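Local structure of NS1 (Human bocavirus, 4KW3) at residues V82-K93 with I118-N129. The protein probably initiates rolling-circle replication of viral DNA by recognising and nicking the replication origin through this N-terminal nuclease domain, and unwinds DNA with its helicase region. Residues are numbered along the deposited sequence; the frame is centred on the assembly and turned at random.
Sequences VYMATTTLMSHK and IIVGGEGLSKRN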
loop_
_atom_site.group_PDB
_atom_site.type_symbol
_atom_site.label_atom_id
_atom_site.label_comp_id
_atom_site.label_asym_id
_atom_site.label_seq_id
_atom_site.Cartn_x
_atom_site.Cartn_y
_atom_site.Cartn_z
ATOM N N VAL A 82 2.621 1.095 -6.425
ATOM C CA VAL A 82 3.703 1.537 -5.561
ATOM C C VAL A 82 4.879 0.550 -5.571
ATOM O O VAL A 82 6.042 0.965 -5.666
ATOM C CB VAL A 82 3.194 1.780 -4.113
ATOM C CG1 VAL A 82 4.345 2.035 -3.174
ATOM C CG2 VAL A 82 2.231 2.961 -4.078
ATOM N N TYR A 83 4.572 -0.747 -5.514
ATOM C CA TYR A 83 5.596 -1.787 -5.610
ATOM C C TYR A 83 6.392 -1.687 -6.933
ATOM O O TYR A 83 7.630 -1.686 -6.934
ATOM C CB TYR A 83 4.996 -3.196 -5.450
ATOM C CG TYR A 83 6.041 -4.283 -5.561
ATOM C CD1 TYR A 83 6.396 -4.813 -6.792
ATOM C CD2 TYR A 83 6.703 -4.751 -4.435
ATOM C CE1 TYR A 83 7.387 -5.771 -6.896
ATOM C CE2 TYR A 83 7.686 -5.708 -4.531
ATOM C CZ TYR A 83 8.018 -6.215 -5.758
ATOM O OH TYR A 83 8.995 -7.173 -5.849
ATOM N N MET A 84 5.687 -1.649 -8.058
ATOM C CA MET A 84 6.362 -1.427 -9.331
ATOM C C MET A 84 7.253 -0.163 -9.325
ATOM O O MET A 84 8.401 -0.204 -9.786
ATOM C CB MET A 84 5.358 -1.385 -10.485
ATOM C CG MET A 84 4.764 -2.778 -10.813
ATOM S SD MET A 84 3.668 -2.784 -12.257
ATOM C CE MET A 84 2.243 -1.891 -11.651
ATOM N N ALA A 85 6.724 0.944 -8.801
ATOM C CA ALA A 85 7.481 2.181 -8.704
ATOM C C ALA A 85 8.750 2.014 -7.854
ATOM O O ALA A 85 9.804 2.559 -8.204
ATOM C CB ALA A 85 6.611 3.311 -8.179
ATOM N N THR A 86 8.643 1.245 -6.769
ATOM C CA THR A 86 9.768 0.989 -5.869
ATOM C C THR A 86 10.861 0.193 -6.584
ATOM O O THR A 86 12.058 0.443 -6.413
ATOM C CB THR A 86 9.339 0.191 -4.608
ATOM O OG1 THR A 86 8.308 0.888 -3.900
ATOM C CG2 THR A 86 10.513 -0.010 -3.675
ATOM N N THR A 87 10.423 -0.782 -7.364
ATOM C CA THR A 87 11.283 -1.578 -8.224
ATOM C C THR A 87 11.999 -0.671 -9.209
ATOM O O THR A 87 13.216 -0.763 -9.384
ATOM C CB THR A 87 10.448 -2.633 -8.984
ATOM O OG1 THR A 87 10.039 -3.653 -8.060
ATOM C CG2 THR A 87 11.251 -3.271 -10.037
ATOM N N THR A 88 11.237 0.197 -9.862
ATOM C CA THR A 88 11.826 1.171 -10.761
ATOM C C THR A 88 12.851 2.044 -10.020
ATOM O O THR A 88 13.948 2.284 -10.541
ATOM C CB THR A 88 10.754 2.043 -11.420
ATOM O OG1 THR A 88 9.841 1.203 -12.140
ATOM C CG2 THR A 88 11.389 3.071 -12.389
ATOM N N LEU A 89 12.500 2.490 -8.807
ATOM C CA LEU A 89 13.403 3.305 -7.992
ATOM C C LEU A 89 14.733 2.612 -7.753
ATOM O O LEU A 89 15.787 3.192 -8.034
ATOM C CB LEU A 89 12.790 3.651 -6.642
ATOM C CG LEU A 89 13.755 4.386 -5.689
ATOM C CD1 LEU A 89 14.010 5.825 -6.090
ATOM C CD2 LEU A 89 13.226 4.347 -4.267
ATOM N N MET A 90 14.686 1.370 -7.264
ATOM C CA MET A 90 15.911 0.621 -6.973
ATOM C C MET A 90 16.694 0.355 -8.253
ATOM O O MET A 90 17.923 0.337 -8.266
ATOM C CB MET A 90 15.608 -0.686 -6.253
ATOM C CG MET A 90 15.102 -0.448 -4.862
ATOM S SD MET A 90 16.193 0.665 -3.952
ATOM C CE MET A 90 17.500 -0.451 -3.443
ATOM N N SER A 91 15.954 0.141 -9.328
ATOM C CA SER A 91 16.532 -0.021 -10.641
ATOM C C SER A 91 17.417 1.179 -11.022
ATOM O O SER A 91 18.549 1.004 -11.490
ATOM C CB SER A 91 15.406 -0.201 -11.654
ATOM O OG SER A 91 15.897 -0.636 -12.893
ATOM N N HIS A 92 16.906 2.389 -10.801
ATOM C CA HIS A 92 17.685 3.600 -11.027
ATOM C C HIS A 92 18.887 3.670 -10.074
ATOM O O HIS A 92 20.006 3.914 -10.513
ATOM C CB HIS A 92 16.831 4.869 -10.887
ATOM C CG HIS A 92 15.832 5.071 -11.985
ATOM N ND1 HIS A 92 15.395 4.050 -12.801
ATOM C CD2 HIS A 92 15.184 6.185 -12.403
ATOM C CE1 HIS A 92 14.522 4.525 -13.672
ATOM N NE2 HIS A 92 14.376 5.817 -13.451
ATOM N N LYS A 93 18.657 3.461 -8.777
ATOM C CA LYS A 93 19.732 3.570 -7.788
ATOM C C LYS A 93 20.878 2.611 -8.061
ATOM O O LYS A 93 22.028 2.927 -7.767
ATOM C CB LYS A 93 19.224 3.349 -6.362
ATOM C CG LYS A 93 18.184 4.343 -5.897
ATOM C CD LYS A 93 18.729 5.750 -5.910
ATOM C CE LYS A 93 17.763 6.699 -5.219
ATOM N NZ LYS A 93 18.171 8.121 -5.426
ATOM N N ILE A 118 5.982 1.648 2.540
ATOM C CA ILE A 118 6.969 0.920 1.755
ATOM C C ILE A 118 8.205 0.676 2.607
ATOM O O ILE A 118 8.826 1.620 3.092
ATOM C CB ILE A 118 7.415 1.738 0.522
ATOM C CG1 ILE A 118 6.205 2.167 -0.300
ATOM C CG2 ILE A 118 8.438 0.980 -0.332
ATOM C CD1 ILE A 118 5.877 3.623 -0.176
ATOM N N ILE A 119 8.564 -0.585 2.792
ATOM C CA ILE A 119 9.865 -0.900 3.364
ATOM C C ILE A 119 10.744 -1.393 2.223
ATOM O O ILE A 119 10.423 -2.372 1.548
ATOM C CB ILE A 119 9.797 -1.981 4.474
ATOM C CG1 ILE A 119 8.735 -1.635 5.513
ATOM C CG2 ILE A 119 11.135 -2.112 5.159
ATOM C CD1 ILE A 119 8.418 -2.774 6.415
ATOM N N VAL A 120 11.849 -0.702 1.998
ATOM C CA VAL A 120 12.751 -1.075 0.927
ATOM C C VAL A 120 14.217 -1.075 1.384
ATOM O O VAL A 120 14.671 -0.178 2.122
ATOM C CB VAL A 120 12.547 -0.162 -0.288
ATOM C CG1 VAL A 120 12.578 1.318 0.128
ATOM C CG2 VAL A 120 13.569 -0.469 -1.351
ATOM N N GLY A 121 14.955 -2.089 0.941
ATOM C CA GLY A 121 16.337 -2.232 1.342
ATOM C C GLY A 121 17.190 -2.884 0.276
ATOM O O GLY A 121 16.739 -3.773 -0.451
ATOM N N GLY A 122 18.445 -2.464 0.210
ATOM C CA GLY A 122 19.350 -2.974 -0.793
ATOM C C GLY A 122 20.350 -1.932 -1.224
ATOM O O GLY A 122 20.277 -0.780 -0.794
ATOM N N GLU A 123 21.287 -2.362 -2.068
ATOM C CA GLU A 123 22.365 -1.534 -2.595
ATOM C C GLU A 123 21.777 -0.360 -3.361
ATOM O O GLU A 123 20.789 -0.527 -4.061
ATOM C CB GLU A 123 23.251 -2.375 -3.519
ATOM C CG GLU A 123 24.665 -1.877 -3.693
ATOM C CD GLU A 123 25.553 -2.883 -4.410
ATOM O OE1 GLU A 123 25.017 -3.827 -5.030
ATOM O OE2 GLU A 123 26.790 -2.738 -4.337
ATOM N N GLY A 124 22.371 0.824 -3.217
ATOM C CA GLY A 124 21.886 2.014 -3.896
ATOM C C GLY A 124 21.132 2.986 -3.003
ATOM O O GLY A 124 21.015 4.171 -3.337
ATOM N N LEU A 125 20.594 2.485 -1.889
ATOM C CA LEU A 125 20.026 3.348 -0.852
ATOM C C LEU A 125 20.995 3.448 0.312
ATOM O O LEU A 125 21.761 2.518 0.584
ATOM C CB LEU A 125 18.677 2.841 -0.330
ATOM C CG LEU A 125 17.422 3.061 -1.165
ATOM C CD1 LEU A 125 16.255 2.394 -0.490
ATOM C CD2 LEU A 125 17.139 4.533 -1.341
ATOM N N SER A 126 20.975 4.593 0.985
ATOM C CA SER A 126 21.787 4.790 2.179
ATOM C C SER A 126 21.232 5.973 2.966
ATOM O O SER A 126 20.353 6.681 2.473
ATOM C CB SER A 126 23.236 5.071 1.779
ATOM O OG SER A 126 23.342 6.347 1.164
ATOM N N LYS A 127 21.753 6.190 4.177
ATOM C CA LYS A 127 21.406 7.362 4.976
ATOM C C LYS A 127 21.614 8.639 4.174
ATOM O O LYS A 127 20.912 9.632 4.335
ATOM C CB LYS A 127 22.221 7.429 6.282
ATOM C CG LYS A 127 21.623 6.680 7.458
ATOM C CD LYS A 127 22.006 7.368 8.775
ATOM C CE LYS A 127 20.996 7.063 9.885
ATOM N NZ LYS A 127 20.784 5.605 10.164
ATOM N N ARG A 128 22.600 8.585 3.303
ATOM C CA ARG A 128 23.051 9.724 2.533
ATOM C C ARG A 128 21.985 10.166 1.504
ATOM O O ARG A 128 21.783 11.363 1.288
ATOM C CB ARG A 128 24.407 9.342 1.910
ATOM C CG ARG A 128 25.320 10.458 1.487
ATOM C CD ARG A 128 26.494 9.892 0.686
ATOM N NE ARG A 128 26.070 8.866 -0.269
ATOM C CZ ARG A 128 25.583 9.113 -1.482
ATOM N NH1 ARG A 128 25.488 10.363 -1.921
ATOM N NH2 ARG A 128 25.216 8.106 -2.270
ATOM N N ASN A 129 21.341 9.205 0.844
ATOM C CA ASN A 129 20.336 9.507 -0.186
ATOM C C ASN A 129 18.865 9.174 0.096
ATOM O O ASN A 129 17.982 9.615 -0.640
ATOM C CB ASN A 129 20.755 8.948 -1.559
ATOM C CG ASN A 129 20.690 7.425 -1.635
ATOM O OD1 ASN A 129 20.495 6.731 -0.627
ATOM N ND2 ASN A 129 20.856 6.897 -2.847
#
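The Asn129 carboxamide has the aliphatic end of Lys93 on one side of its plane, with Lys93 CE 3.9 Å from Asn129 ND2, above the plane and offset outward from the nitrogen. Its edges serve the loop. Asn129 ND2 donates to Gly124 O (2.8 Å, 171° at the hydrogen), a straight bond lying in both the amide and carbonyl planes, while Ser126 N donates to OD1. Asparagine suits this place because one flat group supplies both donor and acceptor. Gly124 occupies the third position of a type II turn, at a positive phi that favours glycine, and lacking a side chain it lets Lys93 CB approach its carbonyl oxygen (3.6 Å). The ammonium of Lys93 reaches on to Ser133 and Gln136.

Met90, bent at chi2 (-51°) and chi3 (-80°), lays its sulfur against Val120 CG2 and Leu125 CD1, which lie side by side, each 3.9 Å from Met90 SD; its CE rests on the Gly122-Glu123 backbone, where strand becomes loop. Farther back, Thr86 turns its methyl to Val120, and its hydroxyl bonds to Val82 O (2.9 Å), satisfying a buried polar group inside the helix. Val82 CG1 meets Ile118 CG1, just beyond the predicted metal-binding histidines of the HUH motif.

Helix 82-93 and strand 118-122 of the nuclease sheet, 24° from parallel, thus meet by apolar contact, so their mutual position rests on shape and burial, whereas the Asn129 bonds fix the loop.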